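Local coordinates for protein extracellular ligand-binding receptor (Desulfitobacterium hafniense, PDB 4Q6B) that binds leucine between two alpha/beta lobes and probably delivers amino acids such as this one to an ABC transporter for uptake, at residues D23-E28 with P281-A286; Y285-Y290 with G323-H328; G14-F19 with I79-S84. All blocks are in the same frame, centred on the assembly; numbering follows the deposited sequence.

All three contacts belong to the lobe of this periplasmic binding protein built round the parallel sheet that contains strands 10-17 and 75-79. Interaction 3 joins those strand ends. Interaction 1 sets the start of helix 26-39 against the start of helix 284-301, and interaction 2 rests the following turns of helix 284-301 on the 321-328 hairpin. Centres of interactions 1 and 2 lie about 11 Å apart, those of 1 and 3 about 13 Å, and those of 2 and 3 about 16 Å. Along the chain the segments of 1 and 3 alternate, whereas 3 closes before 2 opens. F26 touches W17 and G289, linking the contacts behind a pocket to which R82, S84 and Y285 contribute.

Interaction 1: D23-E28 with P281-A286; sequences DDLFAE and PPTSYA. With LEU (leucine), chain B.
T283 and D24 meet where two helices begin. From T283 CB, which lies 3.6 Å from D24 O, the side chain divides. OG1 sits between the backbone N and the carbonyl carbon (chi1 55°), a position that serves two partners. It donates to D24 O at 2.6 Å. The hydroxyl reaches that oxygen at a C=O...donor angle of 148°, tilted 31° from the carbonyl plane. As the N-cap of helix 284-301, OG1 also accepts from A286 N at 3.0 Å. The methyl CG2 packs 4.0 Å from L25 CD1. Threonine thus offers a hydroxyl for two bonds and a methyl for apolar packing. An alanine here would probably leave D24 O and A286 N without this shared partner and uncap the helix.

D24 organises the facing helix start. Its OD1 accepts from F26 N in an Asx turn, the donor standing above the carboxylate plane, and its OD2 bonds W17 NE1, which fixes the carboxylate from both oxygens. F26 then presents a ring edge to the second helix, with CD1 3.3 Å from Y285 O and near the ring plane. Alanine suits position 286: A286 CB packs 3.4 Å from L25 O, and the two backbones come close enough for F26 CA and A286 CA to be 4.4 Å apart.

Y285, next to A286, extends its ring to the bound leucine, where OH approaches the ligand's CD1 at 3.1 Å, a contact with a methyl. A capped helix N-terminus, bonded to the carbonyl of the residue just before the N-cap of helix 26-39 and carrying a pocket tyrosine, here forms part of the leucine site of a type I periplasmic binding protein.

Interaction 2: Y285-Y290 with G323-H328; sequences YAAAGY and GVMGMH. With LEU (leucine), chain B.
The heavy atom of M325 rests almost on the helix backbone: this selenomethionine, with selenium in place of sulfur, brings SE to 3.6 Å from A288 CA and 3.9 Å from A288 CB. M325 and V324 form the tip of a beta hairpin whose strands are 321-323 and 326-328. Its two-residue turn has the backbone angles of type I and is closed by G323 N to G326 O at 2.9 Å and by the longer G326 N to G323 O bond at 3.3 Å. G326 adopts backbone angles that a side chain would find crowded by the preceding carbonyl.

Helix 284-301 meets this tip with alanines, whose short side chains let the turn come close. The M325 chain bends at its last torsion (chi3 52°), turning the methyl aside so that SE itself lies against the helix, while its CG passes 4.3 Å from A287 CB. Beyond the two segments M325 and A288 both touch F257 of strand 253-257, a strand of the mixed sheet. Elsewhere on the helix, G289 CA packs against F26 CE1.

Although the contact itself is apolar, the turn is held by an acid from the next residue of the helix, D291. It accepts from V324 N with OD1 and from M325 N and H328 NE2 with OD2, tying the turn to the same helix that it packs against.

V324, branched at CB, divides its methyls between two helix residues. CG2 meets A287 CB at 3.9 Å, and CG1 meets CE1 of the Y290 ring at 3.7 Å, the two side chains crossing at about a right angle.

Interaction 3: G14-F19 with I79-S84; sequences GVAWPF and IGHRNS. With LEU (leucine), chain B.
With CG anti to the backbone N (chi1 -174°) and the chain extended on to NE, R82 runs across the indole of W17, whose own CG is likewise anti to its N (chi1 -161°), placing the indole face against that stem. R82 CB lies 3.8 Å from the centroid of the six-membered ring, a CH-pi contact over the face, and R82 CG is 3.6 Å from W17 CH2. P18 CD sits close to R82 CB as well. The guanidinium stands at 89° to the indole plane, with W17 CZ2 at the guanidinium edge, and spreads a face over CD2 of the bound leucine. Arginine suits the place because its long apolar stem packs on tryptophan while its flat end lies on the ligand's side chain.

Further back the strands pair in parallel: I79 N bonds G14 O at 2.8 Å and A16 N bonds I79 O at 3.0 Å. Beyond I79 the chain makes a cis peptide before H81. Glycine suits position 80: a CB would clash with A16 O and, at these backbone angles, with the preceding carbonyl. A16 CB stands over the H81 imidazole, 3.6 Å from its centroid, while H81 ND1 bonds D55 OD2 and NE2 bonds Y94 OH. A water links R82 N to A16 O. S84 N and S84 OG hold the leucine carboxylate, OG to OXT at 2.6 Å.

This is the switch from strand to binding loop in the lobe's parallel sheet: strand 10-17 lies between 47-54 and 75-79, V15 faces helix 26-39, I79 packs on helix 284-301, and helix 84-97 begins at S84.

Interaction 1: D23-E28 with P281-A286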
ATOM      1  N   ASP A  23      13.647   5.882   3.903  1.00 26.89           N
ATOM      2  CA  ASP A  23      14.571   5.546   2.826  1.00 32.48           C
ATOM      3  C   ASP A  23      13.899   4.578   1.874  1.00 27.09           C
ATOM      4  O   ASP A  23      14.430   3.495   1.631  1.00 31.60           O
ATOM      5  CB  ASP A  23      15.814   4.825   3.381  1.00 44.65           C
ATOM      6  CG  ASP A  23      16.409   5.505   4.602  1.00 56.96           C
ATOM      7  OD1 ASP A  23      16.592   4.804   5.633  1.00 61.02           O
ATOM      8  OD2 ASP A  23      16.719   6.720   4.524  1.00 61.08           O
ATOM      9  N   ASP A  24      12.754   4.954   1.328  1.00 22.52           N
ATOM     10  CA  ASP A  24      11.943   3.966   0.602  1.00 22.08           C
ATOM     11  C   ASP A  24      11.925   4.144  -0.922  1.00 21.80           C
ATOM     12  O   ASP A  24      11.088   3.524  -1.621  1.00 21.89           O
ATOM     13  CB  ASP A  24      10.522   4.056   1.147  1.00 17.54           C
ATOM     14  CG  ASP A  24       9.900   5.421   0.923  1.00 21.83           C
ATOM     15  OD1 ASP A  24      10.592   6.361   0.398  1.00 18.57           O
ATOM     16  OD2 ASP A  24       8.698   5.556   1.244  1.00 24.54           O
ATOM     17  N   LEU A  25      12.809   5.018  -1.415  1.00 20.64           N
ATOM     18  CA  LEU A  25      12.921   5.318  -2.854  1.00 18.76           C
ATOM     19  C   LEU A  25      11.644   5.880  -3.466  1.00 18.13           C
ATOM     20  O   LEU A  25      11.452   5.811  -4.683  1.00 17.93           O
ATOM     21  CB  LEU A  25      13.413   4.084  -3.649  1.00 20.03           C
ATOM     22  CG  LEU A  25      14.784   3.588  -3.222  1.00 22.57           C
ATOM     23  CD1 LEU A  25      15.187   2.275  -3.944  1.00 21.15           C
ATOM     24  CD2 LEU A  25      15.850   4.687  -3.444  1.00 25.79           C
ATOM     25  N   PHE A  26      10.782   6.470  -2.644  1.00 16.13           N
ATOM     26  CA  PHE A  26       9.535   6.980  -3.177  1.00 16.96           C
ATOM     27  C   PHE A  26       9.800   8.192  -4.081  1.00 17.55           C
ATOM     28  O   PHE A  26       9.296   8.281  -5.224  1.00 14.45           O
ATOM     29  CB  PHE A  26       8.608   7.352  -2.031  1.00 13.65           C
ATOM     30  CG  PHE A  26       7.299   7.854  -2.479  1.00 14.51           C
ATOM     31  CD1 PHE A  26       6.414   7.028  -3.163  1.00 16.03           C
ATOM     32  CD2 PHE A  26       6.910   9.165  -2.163  1.00 15.48           C
ATOM     33  CE1 PHE A  26       5.190   7.515  -3.550  1.00 15.66           C
ATOM     34  CE2 PHE A  26       5.698   9.670  -2.566  1.00 12.54           C
ATOM     35  CZ  PHE A  26       4.818   8.833  -3.254  1.00 13.55           C
ATOM     36  N   ALA A  27      10.649   9.102  -3.598  1.00 18.82           N
ATOM     37  CA  ALA A  27      11.019  10.286  -4.376  1.00 19.60           C
ATOM     38  C   ALA A  27      11.662   9.929  -5.710  1.00 18.54           C
ATOM     39  O   ALA A  27      11.389  10.596  -6.716  1.00 15.45           O
ATOM     40  CB  ALA A  27      11.942  11.241  -3.548  1.00 17.48           C
ATOM     41  N   GLU A  28      12.477   8.871  -5.717  1.00 17.26           N
ATOM     42  CA  GLU A  28      13.130   8.384  -6.925  1.00 18.29           C
ATOM     43  C   GLU A  28      12.077   7.899  -7.947  1.00 17.88           C
ATOM     44  O   GLU A  28      12.163   8.202  -9.144  1.00 19.54           O
ATOM     45  CB  GLU A  28      14.138   7.274  -6.581  1.00 18.48           C
ATOM     46  CG  GLU A  28      15.431   7.798  -5.956  1.00 23.09           C
ATOM     47  CD  GLU A  28      15.315   8.207  -4.474  1.00 25.41           C
ATOM     48  OE1 GLU A  28      16.325   8.721  -3.951  1.00 33.09           O
ATOM     49  OE2 GLU A  28      14.289   7.989  -3.822  1.00 22.77           O
ATOM     50  N   PRO A 281      17.644  -1.607  -7.092  1.00 26.79           N
ATOM     51  CA  PRO A 281      16.321  -2.053  -7.528  1.00 24.83           C
ATOM     52  C   PRO A 281      15.213  -1.134  -6.999  1.00 22.73           C
ATOM     53  O   PRO A 281      15.368  -0.598  -5.901  1.00 21.15           O
ATOM     54  CB  PRO A 281      16.174  -3.403  -6.830  1.00 27.92           C
ATOM     55  CG  PRO A 281      17.546  -3.825  -6.493  1.00 32.98           C
ATOM     56  CD  PRO A 281      18.236  -2.558  -6.137  1.00 30.23           C
ATOM     57  N   PRO A 282      14.132  -0.968  -7.754  1.00 20.79           N
ATOM     58  CA  PRO A 282      13.045  -0.156  -7.183  1.00 20.94           C
ATOM     59  C   PRO A 282      12.303  -0.909  -6.079  1.00 23.76           C
ATOM     60  O   PRO A 282      12.249  -2.146  -6.090  1.00 22.03           O
ATOM     61  CB  PRO A 282      12.112   0.082  -8.372  1.00 18.38           C
ATOM     62  CG  PRO A 282      12.349  -1.128  -9.278  1.00 18.53           C
ATOM     63  CD  PRO A 282      13.833  -1.432  -9.128  1.00 22.10           C
ATOM     64  N   THR A 283      11.741  -0.157  -5.137  1.00 20.92           N
ATOM     65  CA  THR A 283      10.848  -0.698  -4.111  1.00 22.46           C
ATOM     66  C   THR A 283       9.390  -0.678  -4.606  1.00 18.80           C
ATOM     67  O   THR A 283       9.067  -0.059  -5.632  1.00 17.28           O
ATOM     68  CB  THR A 283      10.897   0.188  -2.872  1.00 23.82           C
ATOM     69  OG1 THR A 283      10.579   1.548  -3.246  1.00 20.59           O
ATOM     70  CG2 THR A 283      12.292   0.182  -2.251  1.00 21.60           C
ATOM     71  N   SER A 284       8.505  -1.347  -3.867  1.00 17.42           N
ATOM     72  CA  SER A 284       7.066  -1.280  -4.169  1.00 16.04           C
ATOM     73  C   SER A 284       6.537   0.171  -4.108  1.00 15.83           C
ATOM     74  O   SER A 284       5.632   0.545  -4.857  1.00 15.02           O
ATOM     75  CB  SER A 284       6.309  -2.174  -3.185  1.00 17.72           C
ATOM     76  OG  SER A 284       6.414  -1.655  -1.864  1.00 25.94           O
ATOM     77  N   TYR A 285       7.080   0.977  -3.203  1.00 17.21           N
ATOM     78  CA  TYR A 285       6.660   2.391  -3.138  1.00 12.84           C
ATOM     79  C   TYR A 285       7.149   3.248  -4.311  1.00 14.82           C
ATOM     80  O   TYR A 285       6.395   4.125  -4.803  1.00 14.59           O
ATOM     81  CB  TYR A 285       7.114   3.013  -1.799  1.00 14.54           C
ATOM     82  CG  TYR A 285       6.548   2.220  -0.645  1.00 20.16           C
ATOM     83  CD1 TYR A 285       5.194   2.231  -0.371  1.00 23.76           C
ATOM     84  CD2 TYR A 285       7.372   1.353   0.074  1.00 28.07           C
ATOM     85  CE1 TYR A 285       4.668   1.451   0.681  1.00 37.58           C
ATOM     86  CE2 TYR A 285       6.869   0.578   1.098  1.00 39.20           C
ATOM     87  CZ  TYR A 285       5.517   0.629   1.397  1.00 45.90           C
ATOM     88  OH  TYR A 285       5.043  -0.168   2.428  1.00 58.19           O
ATOM     89  N   ALA A 286       8.381   2.968  -4.786  1.00 15.60           N
ATOM     90  CA  ALA A 286       8.872   3.633  -6.005  1.00 14.77           C
ATOM     91  C   ALA A 286       7.922   3.301  -7.151  1.00 15.42           C
ATOM     92  O   ALA A 286       7.587   4.177  -7.966  1.00 13.85           O
ATOM     93  CB  ALA A 286      10.233   3.134  -6.380  1.00 14.39           C
TER
HETATM   94  N   LEU B 401      -0.445   0.684   4.603  1.00 27.69           N
HETATM   95  CA  LEU B 401      -0.089   1.582   5.707  1.00 26.83           C
HETATM   96  C   LEU B 401      -1.271   2.458   6.089  1.00 22.04           C
HETATM   97  O   LEU B 401      -1.209   3.217   7.047  1.00 21.18           O
HETATM   98  CB  LEU B 401       1.101   2.448   5.295  1.00 23.66           C
HETATM   99  CG  LEU B 401       2.254   1.445   5.173  1.00 28.99           C
HETATM  100  CD1 LEU B 401       2.995   1.632   3.881  1.00 35.42           C
HETATM  101  CD2 LEU B 401       3.205   1.451   6.361  1.00 26.01           C
HETATM  102  OXT LEU B 401      -2.321   2.364   5.437  1.00 21.01           O

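Interaction 2: Y285-Y290 with G323-H328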
ATOM      1  N   TYR A 285       7.080   0.977  -3.203  1.00 17.21           N
ATOM      2  CA  TYR A 285       6.660   2.391  -3.138  1.00 12.84           C
ATOM      3  C   TYR A 285       7.149   3.248  -4.311  1.00 14.82           C
ATOM      4  O   TYR A 285       6.395   4.125  -4.803  1.00 14.59           O
ATOM      5  CB  TYR A 285       7.114   3.013  -1.799  1.00 14.54           C
ATOM      6  CG  TYR A 285       6.548   2.220  -0.645  1.00 20.16           C
ATOM      7  CD1 TYR A 285       5.194   2.231  -0.371  1.00 23.76           C
ATOM      8  CD2 TYR A 285       7.372   1.353   0.074  1.00 28.07           C
ATOM      9  CE1 TYR A 285       4.668   1.451   0.681  1.00 37.58           C
ATOM     10  CE2 TYR A 285       6.869   0.578   1.098  1.00 39.20           C
ATOM     11  CZ  TYR A 285       5.517   0.629   1.397  1.00 45.90           C
ATOM     12  OH  TYR A 285       5.043  -0.168   2.428  1.00 58.19           O
ATOM     13  N   ALA A 286       8.381   2.968  -4.786  1.00 15.60           N
ATOM     14  CA  ALA A 286       8.872   3.633  -6.005  1.00 14.77           C
ATOM     15  C   ALA A 286       7.922   3.301  -7.151  1.00 15.42           C
ATOM     16  O   ALA A 286       7.587   4.177  -7.966  1.00 13.85           O
ATOM     17  CB  ALA A 286      10.233   3.134  -6.380  1.00 14.39           C
ATOM     18  N   ALA A 287       7.515   2.030  -7.215  1.00 14.27           N
ATOM     19  CA  ALA A 287       6.599   1.585  -8.289  1.00 14.04           C
ATOM     20  C   ALA A 287       5.196   2.212  -8.200  1.00 14.99           C
ATOM     21  O   ALA A 287       4.632   2.642  -9.211  1.00 14.47           O
ATOM     22  CB  ALA A 287       6.513   0.028  -8.301  1.00 12.99           C
ATOM     23  N   ALA A 288       4.634   2.260  -7.002  1.00 13.53           N
ATOM     24  CA  ALA A 288       3.329   2.901  -6.769  1.00 11.83           C
ATOM     25  C   ALA A 288       3.379   4.410  -7.057  1.00 16.02           C
ATOM     26  O   ALA A 288       2.459   4.970  -7.666  1.00 14.25           O
ATOM     27  CB  ALA A 288       2.871   2.616  -5.336  1.00 11.14           C
ATOM     28  N   GLY A 289       4.456   5.068  -6.625  1.00 13.34           N
ATOM     29  CA  GLY A 289       4.660   6.486  -6.963  1.00 10.52           C
ATOM     30  C   GLY A 289       4.765   6.723  -8.460  1.00 13.29           C
ATOM     31  O   GLY A 289       4.187   7.688  -9.006  1.00 13.65           O
ATOM     32  N   TYR A 290       5.527   5.875  -9.153  1.00 12.29           N
ATOM     33  CA  TYR A 290       5.695   5.983 -10.585  1.00 12.73           C
ATOM     34  C   TYR A 290       4.329   5.823 -11.275  1.00 13.66           C
ATOM     35  O   TYR A 290       3.928   6.675 -12.109  1.00 12.69           O
ATOM     36  CB  TYR A 290       6.744   4.945 -11.062  1.00 13.18           C
ATOM     37  CG  TYR A 290       7.045   5.015 -12.551  1.00 14.91           C
ATOM     38  CD1 TYR A 290       6.246   4.354 -13.485  1.00 15.58           C
ATOM     39  CD2 TYR A 290       8.134   5.732 -13.016  1.00 17.27           C
ATOM     40  CE1 TYR A 290       6.547   4.394 -14.858  1.00 13.93           C
ATOM     41  CE2 TYR A 290       8.432   5.811 -14.365  1.00 18.84           C
ATOM     42  CZ  TYR A 290       7.631   5.140 -15.294  1.00 18.29           C
ATOM     43  OH  TYR A 290       7.948   5.220 -16.636  1.00 25.47           O
ATOM     44  N   GLY A 323      -0.113  -0.410 -15.891  1.00 18.46           N
ATOM     45  CA  GLY A 323       0.991   0.284 -15.241  1.00 19.39           C
ATOM     46  C   GLY A 323       2.106  -0.708 -14.935  1.00 17.47           C
ATOM     47  O   GLY A 323       2.006  -1.879 -15.280  1.00 19.55           O
ATOM     48  N   VAL A 324       3.137  -0.246 -14.226  1.00 15.61           N
ATOM     49  CA  VAL A 324       4.237  -1.144 -13.888  1.00 15.62           C
ATOM     50  C   VAL A 324       3.840  -2.140 -12.820  1.00 16.47           C
ATOM     51  O   VAL A 324       4.437  -3.208 -12.702  1.00 16.06           O
ATOM     52  CB  VAL A 324       5.489  -0.352 -13.436  1.00 15.17           C
ATOM     53  CG1 VAL A 324       5.800   0.744 -14.458  1.00 16.82           C
ATOM     54  CG2 VAL A 324       5.321   0.224 -12.017  1.00 19.98           C
HETATM   55  N   MSE A 325       2.811  -1.789 -12.051  1.00 14.72           N
HETATM   56  CA  MSE A 325       2.347  -2.691 -10.978  1.00 13.01           C
HETATM   57  C   MSE A 325       1.439  -3.800 -11.531  1.00 16.05           C
HETATM   58  O   MSE A 325       1.168  -4.784 -10.835  1.00 19.44           O
HETATM   59  CB  MSE A 325       1.573  -1.878  -9.960  1.00 15.58           C
HETATM   60  CG  MSE A 325       2.465  -0.977  -9.159  1.00 18.48           C
HETATM   61 SE   MSE A 325       1.346   0.093  -7.955  0.66 18.35          SE
HETATM   62  CE  MSE A 325       0.311  -1.375  -7.107  1.00 14.87           C
ATOM     63  N   GLY A 326       0.936  -3.619 -12.746  1.00 17.56           N
ATOM     64  CA  GLY A 326      -0.135  -4.474 -13.265  1.00 16.79           C
ATOM     65  C   GLY A 326      -1.324  -3.632 -13.772  1.00 22.02           C
ATOM     66  O   GLY A 326      -1.183  -2.438 -14.100  1.00 20.14           O
HETATM   67  N   MSE A 327      -2.503  -4.238 -13.823  0.51 20.90           N
HETATM   68  CA  MSE A 327      -3.630  -3.490 -14.326  0.51 20.70           C
HETATM   69  C   MSE A 327      -4.374  -2.773 -13.227  0.51 20.48           C
HETATM   70  O   MSE A 327      -4.769  -3.388 -12.222  0.51 22.91           O
HETATM   71  CB  MSE A 327      -4.576  -4.359 -15.144  0.51 23.44           C
HETATM   72  CG  MSE A 327      -5.682  -3.524 -15.731  0.51 29.47           C
HETATM   73 SE   MSE A 327      -7.267  -3.621 -14.622  0.51 57.24          SE
HETATM   74  CE  MSE A 327      -8.088  -5.059 -15.619  0.51 45.50           C
ATOM     75  N   HIS A 328      -4.543  -1.467 -13.426  1.00 17.19           N
ATOM     76  CA  HIS A 328      -5.236  -0.588 -12.480  1.00 19.04           C
ATOM     77  C   HIS A 328      -6.657  -0.353 -12.961  1.00 24.69           C
ATOM     78  O   HIS A 328      -6.898  -0.292 -14.150  1.00 23.54           O
ATOM     79  CB  HIS A 328      -4.526   0.772 -12.414  1.00 17.66           C
ATOM     80  CG  HIS A 328      -3.180   0.735 -11.731  1.00 18.56           C
ATOM     81  ND1 HIS A 328      -3.027   0.839 -10.358  1.00 15.41           N
ATOM     82  CD2 HIS A 328      -1.925   0.634 -12.235  1.00 17.35           C
ATOM     83  CE1 HIS A 328      -1.739   0.799 -10.051  1.00 18.28           C
ATOM     84  NE2 HIS A 328      -1.051   0.673 -11.174  1.00 14.82           N
TER
HETATM   85  N   LEU B 401      -0.445   0.684   4.603  1.00 27.69           N
HETATM   86  CA  LEU B 401      -0.089   1.582   5.707  1.00 26.83           C
HETATM   87  C   LEU B 401      -1.271   2.458   6.089  1.00 22.04           C
HETATM   88  O   LEU B 401      -1.209   3.217   7.047  1.00 21.18           O
HETATM   89  CB  LEU B 401       1.101   2.448   5.295  1.00 23.66           C
HETATM   90  CG  LEU B 401       2.254   1.445   5.173  1.00 28.99           C
HETATM   91  CD1 LEU B 401       2.995   1.632   3.881  1.00 35.42           C
HETATM   92  CD2 LEU B 401       3.205   1.451   6.361  1.00 26.01           C
HETATM   93  OXT LEU B 401      -2.321   2.364   5.437  1.00 21.01           O

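Interaction 3: G14-F19 with I79-S84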
ATOM      1  N   GLY A  14       0.919  18.207  -6.453  1.00 13.58           N
ATOM      2  CA  GLY A  14       1.399  18.156  -5.050  1.00 14.43           C
ATOM      3  C   GLY A  14       1.695  16.732  -4.581  1.00 14.24           C
ATOM      4  O   GLY A  14       1.057  15.754  -5.005  1.00 13.02           O
ATOM      5  N   VAL A  15       2.684  16.580  -3.695  1.00 11.13           N
ATOM      6  CA  VAL A  15       2.972  15.256  -3.126  1.00  9.53           C
ATOM      7  C   VAL A  15       3.174  15.482  -1.627  1.00 10.63           C
ATOM      8  O   VAL A  15       3.959  16.343  -1.233  1.00 15.26           O
ATOM      9  CB  VAL A  15       4.253  14.595  -3.702  1.00 10.99           C
ATOM     10  CG1 VAL A  15       4.409  13.189  -3.115  1.00 15.57           C
ATOM     11  CG2 VAL A  15       4.212  14.588  -5.300  1.00 13.63           C
ATOM     12  N   ALA A  16       2.500  14.669  -0.808  1.00 10.92           N
ATOM     13  CA  ALA A  16       2.628  14.730   0.656  1.00 10.89           C
ATOM     14  C   ALA A  16       3.114  13.354   1.122  1.00 13.81           C
ATOM     15  O   ALA A  16       2.435  12.331   0.867  1.00 15.07           O
ATOM     16  CB  ALA A  16       1.271  15.054   1.272  1.00 13.32           C
ATOM     17  N   TRP A  17       4.281  13.303   1.796  1.00 13.40           N
ATOM     18  CA  TRP A  17       4.913  12.030   2.157  1.00 15.66           C
ATOM     19  C   TRP A  17       5.888  12.265   3.267  1.00 16.07           C
ATOM     20  O   TRP A  17       6.339  13.387   3.425  1.00 17.62           O
ATOM     21  CB  TRP A  17       5.710  11.477   0.941  1.00 14.64           C
ATOM     22  CG  TRP A  17       6.049  10.016   0.985  1.00 11.89           C
ATOM     23  CD1 TRP A  17       7.269   9.478   1.205  1.00 13.42           C
ATOM     24  CD2 TRP A  17       5.154   8.924   0.717  1.00 16.34           C
ATOM     25  NE1 TRP A  17       7.204   8.073   1.119  1.00 19.45           N
ATOM     26  CE2 TRP A  17       5.911   7.727   0.812  1.00 17.51           C
ATOM     27  CE3 TRP A  17       3.783   8.852   0.379  1.00 14.60           C
ATOM     28  CZ2 TRP A  17       5.342   6.453   0.585  1.00 18.83           C
ATOM     29  CZ3 TRP A  17       3.219   7.596   0.158  1.00 16.57           C
ATOM     30  CH2 TRP A  17       3.998   6.423   0.268  1.00 18.50           C
ATOM     31  N   PRO A  18       6.202  11.233   4.068  1.00 15.14           N
ATOM     32  CA  PRO A  18       7.216  11.463   5.093  1.00 14.64           C
ATOM     33  C   PRO A  18       8.605  11.294   4.459  1.00 17.94           C
ATOM     34  O   PRO A  18       9.342  10.341   4.767  1.00 17.06           O
ATOM     35  CB  PRO A  18       6.945  10.373   6.136  1.00 16.09           C
ATOM     36  CG  PRO A  18       5.598   9.805   5.774  1.00 13.18           C
ATOM     37  CD  PRO A  18       5.453   9.981   4.312  1.00 17.88           C
ATOM     38  N   PHE A  19       8.974  12.248   3.602  1.00 16.96           N
ATOM     39  CA  PHE A  19      10.170  12.129   2.772  1.00 20.83           C
ATOM     40  C   PHE A  19      11.448  11.944   3.579  1.00 20.18           C
ATOM     41  O   PHE A  19      12.279  11.054   3.278  1.00 21.54           O
ATOM     42  CB  PHE A  19      10.342  13.356   1.856  1.00 19.52           C
ATOM     43  CG  PHE A  19       9.367  13.408   0.707  1.00 17.17           C
ATOM     44  CD1 PHE A  19       9.510  12.528  -0.377  1.00 20.47           C
ATOM     45  CD2 PHE A  19       8.331  14.339   0.694  1.00 17.30           C
ATOM     46  CE1 PHE A  19       8.628  12.574  -1.447  1.00 17.63           C
ATOM     47  CE2 PHE A  19       7.442  14.395  -0.369  1.00 17.88           C
ATOM     48  CZ  PHE A  19       7.577  13.500  -1.447  1.00 15.61           C
ATOM     49  N   ILE A  79      -0.707  13.563  -4.710  1.00 11.47           N
ATOM     50  CA  ILE A  79      -0.295  12.172  -4.461  1.00 10.01           C
ATOM     51  C   ILE A  79       0.024  12.104  -2.975  1.00 13.42           C
ATOM     52  O   ILE A  79       0.853  12.861  -2.483  1.00 14.32           O
ATOM     53  CB  ILE A  79       0.974  11.784  -5.268  1.00 10.06           C
ATOM     54  CG1 ILE A  79       0.592  11.730  -6.747  1.00 12.85           C
ATOM     55  CG2 ILE A  79       1.428  10.359  -4.894  1.00 13.31           C
ATOM     56  CD1 ILE A  79       1.771  11.525  -7.661  1.00 16.41           C
ATOM     57  N   GLY A  80      -0.680  11.240  -2.256  1.00 13.03           N
ATOM     58  CA  GLY A  80      -0.448  11.063  -0.829  1.00 11.71           C
ATOM     59  C   GLY A  80      -1.761  10.627  -0.167  1.00  9.71           C
ATOM     60  O   GLY A  80      -2.706  10.349  -0.893  1.00 13.13           O
ATOM     61  N   HIS A  81      -1.800  10.510   1.175  1.00 13.43           N
ATOM     62  CA  HIS A  81      -0.606  10.527   2.035  1.00 12.33           C
ATOM     63  C   HIS A  81      -0.182   9.050   2.223  1.00 14.79           C
ATOM     64  O   HIS A  81      -0.730   8.149   1.555  1.00 15.00           O
ATOM     65  CB  HIS A  81      -0.926  11.195   3.387  1.00 11.65           C
ATOM     66  CG  HIS A  81      -1.279  12.653   3.270  1.00 11.39           C
ATOM     67  ND1 HIS A  81      -0.628  13.629   4.008  1.00 12.57           N
ATOM     68  CD2 HIS A  81      -2.183  13.310   2.498  1.00 13.60           C
ATOM     69  CE1 HIS A  81      -1.115  14.815   3.697  1.00 12.04           C
ATOM     70  NE2 HIS A  81      -2.062  14.653   2.785  1.00 13.52           N
ATOM     71  N   ARG A  82       0.771   8.778   3.109  1.00 13.45           N
ATOM     72  CA  ARG A  82       1.257   7.389   3.257  1.00 14.50           C
ATOM     73  C   ARG A  82       0.403   6.666   4.282  1.00 14.75           C
ATOM     74  O   ARG A  82      -0.193   5.603   3.995  1.00 16.63           O
ATOM     75  CB  ARG A  82       2.697   7.382   3.762  1.00 15.15           C
ATOM     76  CG  ARG A  82       3.315   5.973   3.807  1.00 18.55           C
ATOM     77  CD  ARG A  82       4.788   6.066   4.270  1.00 18.91           C
ATOM     78  NE  ARG A  82       5.505   4.785   4.308  1.00 23.03           N
ATOM     79  CZ  ARG A  82       5.663   4.046   5.399  1.00 33.31           C
ATOM     80  NH1 ARG A  82       6.339   2.903   5.330  1.00 36.78           N
ATOM     81  NH2 ARG A  82       5.141   4.451   6.551  1.00 37.41           N
ATOM     82  N   ASN A  83       0.268   7.260   5.456  1.00 13.89           N
ATOM     83  CA  ASN A  83      -0.385   6.550   6.558  1.00 15.04           C
ATOM     84  C   ASN A  83      -1.885   6.734   6.455  1.00 15.76           C
ATOM     85  O   ASN A  83      -2.353   7.865   6.253  1.00 16.74           O
ATOM     86  CB  ASN A  83       0.054   7.135   7.924  1.00 16.91           C
ATOM     87  CG  ASN A  83       1.552   7.027   8.137  1.00 23.68           C
ATOM     88  OD1 ASN A  83       2.300   7.880   7.661  1.00 22.52           O
ATOM     89  ND2 ASN A  83       2.000   5.960   8.809  1.00 29.02           N
ATOM     90  N   SER A  84      -2.649   5.661   6.614  1.00 13.52           N
ATOM     91  CA  SER A  84      -4.112   5.833   6.567  1.00 12.32           C
ATOM     92  C   SER A  84      -4.679   6.782   7.624  1.00 13.29           C
ATOM     93  O   SER A  84      -5.665   7.483   7.363  1.00 15.44           O
ATOM     94  CB  SER A  84      -4.816   4.468   6.671  1.00 13.26           C
ATOM     95  OG  SER A  84      -4.547   3.665   5.537  1.00 16.08           O
TER
HETATM   96  N   LEU B 401      -0.445   0.684   4.603  1.00 27.69           N
HETATM   97  CA  LEU B 401      -0.089   1.582   5.707  1.00 26.83           C
HETATM   98  C   LEU B 401      -1.271   2.458   6.089  1.00 22.04           C
HETATM   99  O   LEU B 401      -1.209   3.217   7.047  1.00 21.18           O
HETATM  100  CB  LEU B 401       1.101   2.448   5.295  1.00 23.66           C
HETATM  101  CG  LEU B 401       2.254   1.445   5.173  1.00 28.99           C
HETATM  102  CD1 LEU B 401       2.995   1.632   3.881  1.00 35.42           C
HETATM  103  CD2 LEU B 401       3.205   1.451   6.361  1.00 26.01           C
HETATM  104  OXT LEU B 401      -2.321   2.364   5.437  1.00 21.01           O
HETATM  105  O   HOH W   1       2.271  11.007   3.313  1.00 29.13           O